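Local coordinates for protein cytochrome P450 (Rhodococcus erythropolis, PDB 3WEC) that hydroxylates the quinoline nitrogen of aurachin alkaloids as a heme-dependent monooxygenase of the cytochrome P450 family, a step that confers antibiotic activity on them, at residues A46-D51 and A323-L328; S330-A335 and S351-R356; R112-D117 and D236-D241. One frame throughout, in Å; residues are numbered along the deposited sequence.

Contact 1: A46-D51 and A323-L328; sequences AWIVAD and AVMVLL
Ile48 and Met325 lie side by side and point the same way from neighbouring strands, which is the geometry expected of a parallel bridge pair. Ile48 CD1 rests against Met325 CB at 3.6 Å. Beyond it the methionine chain bends at chi2 and chi3, and its CE turns back to Ala46 CB, 3.8 Å away. Next to Ile48, Leu327 is set at an oblique angle to it, with its CD2 methyl 3.5 Å from Ile48 CG2. That branch stands anti to the Ile48 backbone N (chi1, measured to CG1, is -46°), while CG1 carries CD1 to Met325.

The face opposite Ile48 and Met325 carries Trp47, Val49, Val324 and Val326. Val49 CG2 and Val324 CG1 touch at 3.9 Å. Trp47 gives Val324 CG2 its CB, while the indole leads away from the strand pair with Ala323 O in plane at its edge; the ring N-H is used by Asp322 OD2.

Between these two layers of side chains strands 47-49 and 323-326 run parallel, 25° apart, with axes approaching to 4.6 Å. Four backbone bonds alternate between them: Trp47 N to Ala323 O (2.8 Å), Met325 N to Trp47 O, Val49 N to Met325 O, and Leu327 N to Val49 O (2.9 Å). Leu327 centres an inverse gamma turn leading into helix 328-333.

The pair forms the parallel step of the P450 mixed beta-sheet, and Met325 comes within about 5 Å (side chain to ligand) of the bound aurachin intermediate. Through the backbone, Ile48 bonds to His40 of strand 39-41, Val324 to the heme-binding Arg305 and Val326 to Ala303. Helix 52-60 packs on Val49 and Val326, and helix 27-36 on Ala50 and Leu327.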
# COMPACT_ATOMS: atom_id res chain seq x y z
N ALA A 46 -18.49 -0.52 -9.54
CA ALA A 46 -18.37 -1.59 -8.55
C ALA A 46 -19.32 -1.50 -7.34
O ALA A 46 -19.97 -0.48 -7.12
CB ALA A 46 -16.94 -1.64 -8.06
N TRP A 47 -19.39 -2.58 -6.57
CA TRP A 47 -20.00 -2.58 -5.25
C TRP A 47 -19.08 -1.93 -4.25
O TRP A 47 -17.87 -1.97 -4.42
CB TRP A 47 -20.28 -4.01 -4.83
CG TRP A 47 -21.40 -4.58 -5.66
CD1 TRP A 47 -21.31 -5.21 -6.90
CD2 TRP A 47 -22.83 -4.52 -5.35
NE1 TRP A 47 -22.55 -5.56 -7.36
CE2 TRP A 47 -23.51 -5.18 -6.48
CE3 TRP A 47 -23.59 -4.04 -4.29
CZ2 TRP A 47 -24.90 -5.32 -6.53
CZ3 TRP A 47 -24.99 -4.18 -4.35
CH2 TRP A 47 -25.62 -4.82 -5.44
N ILE A 48 -19.66 -1.32 -3.21
CA ILE A 48 -18.88 -0.67 -2.15
C ILE A 48 -19.27 -1.29 -0.82
O ILE A 48 -20.45 -1.41 -0.54
CB ILE A 48 -19.11 0.86 -2.10
CG1 ILE A 48 -19.05 1.49 -3.50
CG2 ILE A 48 -18.11 1.54 -1.18
CD1 ILE A 48 -17.71 1.40 -4.22
N VAL A 49 -18.30 -1.70 -0.02
CA VAL A 49 -18.58 -2.43 1.23
C VAL A 49 -17.93 -1.71 2.42
O VAL A 49 -16.72 -1.43 2.39
CB VAL A 49 -18.08 -3.89 1.15
CG1 VAL A 49 -18.21 -4.58 2.50
CG2 VAL A 49 -18.84 -4.67 0.10
N ALA A 50 -18.73 -1.44 3.47
CA ALA A 50 -18.31 -0.49 4.52
C ALA A 50 -18.12 -1.05 5.95
O ALA A 50 -17.38 -0.47 6.76
CB ALA A 50 -19.26 0.72 4.54
N ASP A 51 -18.78 -2.17 6.25
CA ASP A 51 -18.76 -2.71 7.60
C ASP A 51 -17.64 -3.70 7.82
O ASP A 51 -17.41 -4.58 7.00
CB ASP A 51 -20.11 -3.37 7.94
CG ASP A 51 -20.48 -4.49 6.97
OD1 ASP A 51 -20.77 -5.61 7.44
OD2 ASP A 51 -20.48 -4.24 5.74
N ALA A 323 -17.25 -6.31 -9.78
CA ALA A 323 -16.16 -5.76 -8.98
C ALA A 323 -16.70 -5.29 -7.63
O ALA A 323 -17.81 -4.74 -7.54
CB ALA A 323 -15.52 -4.60 -9.72
N VAL A 324 -15.93 -5.54 -6.58
CA VAL A 324 -16.30 -5.19 -5.22
C VAL A 324 -15.13 -4.43 -4.61
O VAL A 324 -13.99 -4.91 -4.60
CB VAL A 324 -16.59 -6.45 -4.37
CG1 VAL A 324 -16.78 -6.09 -2.90
CG2 VAL A 324 -17.81 -7.19 -4.91
N MET A 325 -15.44 -3.23 -4.14
CA MET A 325 -14.50 -2.33 -3.54
C MET A 325 -14.62 -2.50 -2.04
O MET A 325 -15.67 -2.19 -1.46
CB MET A 325 -14.94 -0.92 -3.91
CG MET A 325 -13.82 -0.04 -4.39
SD MET A 325 -13.20 -0.67 -5.96
CE MET A 325 -13.99 0.54 -7.02
N VAL A 326 -13.59 -3.00 -1.38
CA VAL A 326 -13.69 -3.23 0.05
C VAL A 326 -13.10 -2.05 0.82
O VAL A 326 -11.90 -1.81 0.72
CB VAL A 326 -12.99 -4.55 0.46
CG1 VAL A 326 -12.94 -4.69 1.97
CG2 VAL A 326 -13.71 -5.73 -0.16
N LEU A 327 -13.93 -1.32 1.58
CA LEU A 327 -13.45 -0.12 2.29
C LEU A 327 -12.75 -0.44 3.60
O LEU A 327 -13.35 -0.36 4.67
CB LEU A 327 -14.59 0.86 2.58
CG LEU A 327 -14.91 2.04 1.67
CD1 LEU A 327 -14.49 1.87 0.21
CD2 LEU A 327 -16.39 2.31 1.80
N LEU A 328 -11.48 -0.81 3.49
CA LEU A 328 -10.62 -1.07 4.63
C LEU A 328 -10.67 0.03 5.68
O LEU A 328 -10.74 -0.25 6.88
CB LEU A 328 -9.18 -1.24 4.13
CG LEU A 328 -8.87 -2.16 2.94
CD1 LEU A 328 -7.37 -2.09 2.71
CD2 LEU A 328 -9.25 -3.61 3.22

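Contact 2: S330-A335 and S351-R356; sequences SGNREA and SLSYGR. With HEM (protoporphyrin IX containing Fe), chain B.
Asn332, near the end of helix 328-333, grips the type I beta turn Leu352-Gly355 on the proximal side of the heme, in the loop that leads to the P450 cysteine ligand. Its OD1 takes the N-H of Leu352 at 2.6 Å, a nearly straight bond (167°) with the donor tilted 16° from the amide's carbonyl plane. On the other branch ND2 makes a weak, bent bond to Ser353 OG at 2.8 Å. CG lies beside the helix backbone N (chi1 -74°), and from there the amide extends across to both partners. Beside it, Leu352 CD1 packs 4.0 Å from Gly331 CA.

The turn is braced from within and without. Ser351 OG accepts from Ser353 N, an ST turn, and Gly355 N closes the beta turn on Leu352 O. The main partner of Ser353 OG is Leu294 O of helix 286-296, and Arg295 of that helix binds Asn332 O.

The peptide so held borders the porphyrin. Tyr354 bonds through its backbone with Cys361, the axial ligand of the iron, and its OH reaches Asn368. Its ring meets pyrrole B, where Tyr354 CE1 lies 3.5 Å from heme C3B, while Gly355 CA approaches propionate oxygen O2A at 3.2 Å.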
# COMPACT_ATOMS: atom_id res chain seq x y z
N SER A 330 -13.05 2.31 6.29
CA SER A 330 -14.35 2.27 6.96
C SER A 330 -14.45 1.14 8.02
O SER A 330 -14.69 1.42 9.19
CB SER A 330 -15.46 2.14 5.93
OG SER A 330 -16.70 2.35 6.52
N GLY A 331 -14.25 -0.10 7.60
CA GLY A 331 -14.28 -1.23 8.51
C GLY A 331 -13.44 -0.97 9.74
O GLY A 331 -13.90 -1.15 10.84
N ASN A 332 -12.20 -0.52 9.55
CA ASN A 332 -11.30 -0.23 10.67
C ASN A 332 -11.89 0.63 11.79
O ASN A 332 -11.58 0.41 12.98
CB ASN A 332 -10.02 0.41 10.14
CG ASN A 332 -9.11 -0.61 9.44
OD1 ASN A 332 -9.34 -1.82 9.49
ND2 ASN A 332 -8.09 -0.11 8.75
N ARG A 333 -12.72 1.62 11.41
CA ARG A 333 -13.28 2.57 12.37
C ARG A 333 -14.25 1.87 13.33
O ARG A 333 -14.54 2.38 14.42
CB ARG A 333 -13.90 3.81 11.67
CG ARG A 333 -12.90 4.75 11.00
CD ARG A 333 -11.73 5.08 11.93
NE ARG A 333 -10.78 6.04 11.36
CZ ARG A 333 -10.92 7.37 11.47
NH1 ARG A 333 -11.99 7.87 12.11
NH2 ARG A 333 -10.03 8.18 10.95
N GLU A 334 -14.69 0.67 12.96
CA GLU A 334 -15.47 -0.18 13.88
C GLU A 334 -14.77 -1.51 14.24
O GLU A 334 -15.40 -2.40 14.81
CB GLU A 334 -16.92 -0.40 13.36
CG GLU A 334 -17.04 -1.19 12.06
CD GLU A 334 -18.47 -1.49 11.65
OE1 GLU A 334 -19.38 -0.76 12.07
OE2 GLU A 334 -18.70 -2.48 10.91
N ALA A 335 -13.48 -1.65 13.93
CA ALA A 335 -12.74 -2.90 14.25
C ALA A 335 -12.43 -3.06 15.75
O ALA A 335 -12.25 -4.18 16.24
CB ALA A 335 -11.48 -3.01 13.41
N SER A 351 -7.26 -4.84 12.65
CA SER A 351 -7.19 -3.90 11.53
C SER A 351 -7.32 -4.63 10.19
O SER A 351 -6.87 -5.78 10.05
CB SER A 351 -5.86 -3.09 11.58
OG SER A 351 -5.53 -2.47 10.34
N LEU A 352 -7.97 -3.98 9.22
CA LEU A 352 -8.03 -4.48 7.84
C LEU A 352 -6.96 -3.87 6.90
O LEU A 352 -6.97 -4.16 5.71
CB LEU A 352 -9.42 -4.28 7.25
CG LEU A 352 -10.57 -4.96 7.99
CD1 LEU A 352 -11.86 -4.30 7.53
CD2 LEU A 352 -10.59 -6.46 7.73
N SER A 353 -6.02 -3.09 7.42
CA SER A 353 -5.14 -2.32 6.54
C SER A 353 -4.19 -3.13 5.61
O SER A 353 -3.71 -2.61 4.62
CB SER A 353 -4.41 -1.22 7.31
OG SER A 353 -5.40 -0.42 7.92
N TYR A 354 -3.97 -4.40 5.97
CA TYR A 354 -3.13 -5.29 5.18
C TYR A 354 -3.92 -6.36 4.40
O TYR A 354 -3.32 -7.22 3.75
CB TYR A 354 -2.12 -5.96 6.10
CG TYR A 354 -0.97 -5.11 6.63
CD1 TYR A 354 -0.09 -4.43 5.74
CD2 TYR A 354 -0.70 -5.03 8.03
CE1 TYR A 354 1.00 -3.70 6.21
CE2 TYR A 354 0.41 -4.30 8.51
CZ TYR A 354 1.24 -3.61 7.56
OH TYR A 354 2.33 -2.91 7.97
N GLY A 355 -5.26 -6.29 4.43
CA GLY A 355 -6.09 -7.26 3.73
C GLY A 355 -6.18 -8.45 4.67
O GLY A 355 -5.64 -8.38 5.78
N ARG A 356 -6.86 -9.51 4.26
CA ARG A 356 -6.99 -10.74 5.08
C ARG A 356 -7.10 -11.95 4.14
O ARG A 356 -7.61 -11.83 3.01
CB ARG A 356 -8.24 -10.68 5.98
CG ARG A 356 -7.98 -10.50 7.48
CD ARG A 356 -8.14 -9.06 7.86
NE ARG A 356 -7.97 -8.69 9.26
CZ ARG A 356 -8.98 -8.59 10.12
NH1 ARG A 356 -10.21 -8.91 9.72
NH2 ARG A 356 -8.77 -8.19 11.37
CHA HEM B . -0.82 -6.73 -0.95
CHB HEM B . -1.42 -2.97 2.24
CHC HEM B . 3.45 -2.49 2.59
CHD HEM B . 4.02 -6.18 -0.81
C1A HEM B . -1.33 -5.68 -0.11
C2A HEM B . -2.80 -5.37 -0.06
C3A HEM B . -2.94 -4.28 0.88
C4A HEM B . -1.57 -4.01 1.28
CMA HEM B . -4.25 -3.58 1.32
CAA HEM B . -4.02 -6.01 -0.74
CBA HEM B . -4.40 -7.16 0.21
CGA HEM B . -5.77 -7.77 -0.16
O1A HEM B . -6.23 -7.70 -1.34
O2A HEM B . -6.39 -8.40 0.74
C1B HEM B . -0.08 -2.51 2.60
C2B HEM B . 0.04 -1.50 3.65
C3B HEM B . 1.47 -1.37 3.70
C4B HEM B . 2.00 -2.29 2.71
CMB HEM B . -0.99 -0.74 4.44
CAB HEM B . 2.16 -0.43 4.62
CBB HEM B . 3.14 0.31 4.17
C1C HEM B . 4.04 -3.48 1.72
C2C HEM B . 5.48 -3.54 1.45
C3C HEM B . 5.60 -4.62 0.45
C4C HEM B . 4.28 -5.13 0.17
CMC HEM B . 6.51 -2.66 2.09
CAC HEM B . 6.83 -5.13 -0.24
CBC HEM B . 8.05 -4.82 0.15
C1D HEM B . 2.68 -6.63 -1.21
C2D HEM B . 2.54 -7.79 -2.09
C3D HEM B . 1.08 -7.98 -2.17
C4D HEM B . 0.58 -6.94 -1.25
CMD HEM B . 3.64 -8.54 -2.81
CAD HEM B . 0.31 -8.98 -2.97
CBD HEM B . -0.02 -10.15 -2.00
CGD HEM B . -0.78 -11.25 -2.65
O1D HEM B . -0.52 -12.43 -2.26
O2D HEM B . -1.63 -10.98 -3.56
NA HEM B . -0.51 -4.91 0.82
NB HEM B . 1.06 -3.04 2.07
NC HEM B . 3.31 -4.47 1.00
ND HEM B . 1.53 -6.16 -0.67
FE HEM B . 1.42 -4.53 0.65
O HOH W 1 1.21 -2.59 -0.88

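Contact 3: R112-D117 and D236-D241; sequences RGLVSD and DQLSVD. With HEM (protoporphyrin IX containing Fe), chain B.
Leu114 and Gln237 have the nearest CA atoms across the contact, 6.9 Å apart, where helix 107-121 passes the loop that leads into helix 240-271. At that spacing the segments meet through side chains, chiefly by apolar contact.

Leu114 and Leu238 slide past each other in opposite directions. Leu114 CD1 lies 3.8 Å from Leu238 CD2, and that same CD2 methyl is also 4.0 Å from Leu114 CB, so the two leucines overlap along their length instead of meeting at their ends. The other branch of Leu238, CD1, reaches Val115 CG2 at 4.0 Å, the two side chains crossing at about a right angle. With CG1 of Val115 anti to the backbone N (chi1 169°), CG2 stands anti to the carbonyl carbon, and it is this branch that meets Leu238.

Asp236 also crosses Leu114 at about a right angle, its carboxylate bordering the Leu114 CD1 methyl with OD1 at 3.9 Å. That oxygen is engaged in a salt bridge to Arg110. Further along, Ser239 is the N-cap of helix 240-271, and Ile243 of that helix packs on Leu238.

On helix 107-121, two residues before Leu114, Arg112 extends to the heme. Arg112 NH1 donates to propionate oxygen O1D at 2.6 Å and 140°, with the propionate carbon CGD in the plane of the guanidinium at its edge, while NH2 bonds His360 O. Ser116 OG and N both donate to Arg112 O, from opposite faces of its plane.

The link between the two segments thus rests on leucine and valine methyls, held by shape and by exclusion of water, while on the same helix Arg112 bonds the heme propionate and probably offsets its charge.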
# COMPACT_ATOMS: atom_id res chain seq x y z
N ARG A 112 2.98 -17.08 -4.96
CA ARG A 112 3.07 -16.64 -3.57
C ARG A 112 4.08 -17.42 -2.80
O ARG A 112 4.84 -16.85 -2.02
CB ARG A 112 1.72 -16.80 -2.83
CG ARG A 112 1.77 -16.42 -1.37
CD ARG A 112 1.79 -14.91 -1.14
NE ARG A 112 1.71 -14.63 0.30
CZ ARG A 112 1.13 -13.56 0.85
NH1 ARG A 112 0.54 -12.64 0.10
NH2 ARG A 112 1.14 -13.44 2.17
N GLY A 113 4.02 -18.75 -2.93
CA GLY A 113 4.90 -19.63 -2.21
C GLY A 113 6.36 -19.43 -2.57
O GLY A 113 7.21 -19.33 -1.69
N LEU A 114 6.64 -19.36 -3.86
CA LEU A 114 8.00 -19.19 -4.32
C LEU A 114 8.52 -17.79 -3.91
O LEU A 114 9.58 -17.67 -3.33
CB LEU A 114 8.08 -19.37 -5.85
CG LEU A 114 7.70 -20.76 -6.37
CD1 LEU A 114 7.64 -20.86 -7.90
CD2 LEU A 114 8.67 -21.77 -5.79
N VAL A 115 7.71 -16.77 -4.14
CA VAL A 115 8.12 -15.41 -3.84
C VAL A 115 8.31 -15.19 -2.33
O VAL A 115 9.37 -14.75 -1.90
CB VAL A 115 7.14 -14.42 -4.45
CG1 VAL A 115 7.38 -13.03 -3.93
CG2 VAL A 115 7.21 -14.47 -5.98
N SER A 116 7.33 -15.57 -1.52
CA SER A 116 7.45 -15.32 -0.09
C SER A 116 8.57 -16.12 0.55
O SER A 116 9.03 -15.74 1.63
CB SER A 116 6.16 -15.65 0.64
OG SER A 116 5.77 -16.97 0.36
N ASP A 117 8.97 -17.24 -0.07
CA ASP A 117 10.11 -18.01 0.48
C ASP A 117 11.39 -17.14 0.30
O ASP A 117 12.14 -16.86 1.25
CB ASP A 117 10.19 -19.42 -0.16
CG ASP A 117 11.42 -20.20 0.24
OD1 ASP A 117 12.37 -19.58 0.76
OD2 ASP A 117 11.45 -21.47 0.10
N ASP A 236 10.15 -26.92 -8.88
CA ASP A 236 9.39 -25.76 -9.30
C ASP A 236 10.13 -24.48 -8.95
O ASP A 236 10.68 -24.35 -7.85
CB ASP A 236 7.96 -25.74 -8.71
CG ASP A 236 7.11 -24.61 -9.30
OD1 ASP A 236 7.61 -23.94 -10.21
OD2 ASP A 236 5.95 -24.38 -8.87
N GLN A 237 10.12 -23.53 -9.87
CA GLN A 237 10.96 -22.37 -9.73
C GLN A 237 10.48 -21.20 -10.63
O GLN A 237 9.84 -21.41 -11.65
CB GLN A 237 12.43 -22.74 -9.97
CG GLN A 237 12.79 -22.94 -11.42
CD GLN A 237 14.27 -23.24 -11.63
OE1 GLN A 237 14.72 -23.47 -12.76
NE2 GLN A 237 15.05 -23.21 -10.54
N LEU A 238 10.76 -19.98 -10.22
CA LEU A 238 10.33 -18.82 -11.03
C LEU A 238 11.10 -18.76 -12.32
O LEU A 238 12.33 -18.91 -12.31
CB LEU A 238 10.50 -17.51 -10.28
CG LEU A 238 9.64 -17.40 -9.01
CD1 LEU A 238 10.07 -16.24 -8.15
CD2 LEU A 238 8.15 -17.37 -9.31
N SER A 239 10.39 -18.58 -13.44
CA SER A 239 11.01 -18.16 -14.67
C SER A 239 11.72 -16.81 -14.46
O SER A 239 11.65 -16.23 -13.39
CB SER A 239 9.97 -18.04 -15.79
OG SER A 239 9.43 -16.73 -15.85
N VAL A 240 12.37 -16.31 -15.51
CA VAL A 240 13.13 -15.08 -15.45
C VAL A 240 12.22 -13.85 -15.69
O VAL A 240 12.41 -12.78 -15.09
CB VAL A 240 14.36 -15.16 -16.39
CG1 VAL A 240 15.09 -13.82 -16.46
CG2 VAL A 240 15.33 -16.23 -15.89
N ASP A 241 11.19 -13.99 -16.53
CA ASP A 241 10.18 -12.93 -16.60
C ASP A 241 9.34 -12.84 -15.30
O ASP A 241 8.91 -11.76 -14.93
CB ASP A 241 9.26 -13.08 -17.82
CG ASP A 241 10.01 -13.16 -19.13
OD1 ASP A 241 9.63 -14.03 -19.95
OD2 ASP A 241 10.97 -12.38 -19.36
CHA HEM B . -0.82 -6.73 -0.95
CHB HEM B . -1.42 -2.97 2.24
CHC HEM B . 3.45 -2.49 2.59
CHD HEM B . 4.02 -6.18 -0.81
C1A HEM B . -1.33 -5.68 -0.11
C2A HEM B . -2.80 -5.37 -0.06
C3A HEM B . -2.94 -4.28 0.88
C4A HEM B . -1.57 -4.01 1.28
CMA HEM B . -4.25 -3.58 1.32
CAA HEM B . -4.02 -6.01 -0.74
CBA HEM B . -4.40 -7.16 0.21
CGA HEM B . -5.77 -7.77 -0.16
O1A HEM B . -6.23 -7.70 -1.34
O2A HEM B . -6.39 -8.40 0.74
C1B HEM B . -0.08 -2.51 2.60
C2B HEM B . 0.04 -1.50 3.65
C3B HEM B . 1.47 -1.37 3.70
C4B HEM B . 2.00 -2.29 2.71
CMB HEM B . -0.99 -0.74 4.44
CAB HEM B . 2.16 -0.43 4.62
CBB HEM B . 3.14 0.31 4.17
C1C HEM B . 4.04 -3.48 1.72
C2C HEM B . 5.48 -3.54 1.45
C3C HEM B . 5.60 -4.62 0.45
C4C HEM B . 4.28 -5.13 0.17
CMC HEM B . 6.51 -2.66 2.09
CAC HEM B . 6.83 -5.13 -0.24
CBC HEM B . 8.05 -4.82 0.15
C1D HEM B . 2.68 -6.63 -1.21
C2D HEM B . 2.54 -7.79 -2.09
C3D HEM B . 1.08 -7.98 -2.17
C4D HEM B . 0.58 -6.94 -1.25
CMD HEM B . 3.64 -8.54 -2.81
CAD HEM B . 0.31 -8.98 -2.97
CBD HEM B . -0.02 -10.15 -2.00
CGD HEM B . -0.78 -11.25 -2.65
O1D HEM B . -0.52 -12.43 -2.26
O2D HEM B . -1.63 -10.98 -3.56
NA HEM B . -0.51 -4.91 0.82
NB HEM B . 1.06 -3.04 2.07
NC HEM B . 3.31 -4.47 1.00
ND HEM B . 1.53 -6.16 -0.67
FE HEM B . 1.42 -4.53 0.65
O HOH W 1 1.21 -2.59 -0.88

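In the fold
From the N terminus, strand 47-49 is the first to take part, but contact 1 stays open until strand 323-326 pairs with it, closing a long, largely helical loop. Within that excursion contact 3 forms and closes, joining helix 107-121 to the start of helix 240-271; the centres of contacts 1 and 3 are 31 Å apart. Contact 2 follows in series and closes a short loop, with neither helix nor strand in the 15 residues between its segments, tying helix 328-333 to the turn before the cysteine ligand. Contacts 1 and 2 abut, with Ser330 OG probably hydrogen-bonded to Ala50 O at 2.9 Å. Contacts 2 and 3 do not touch, yet both reach the heme.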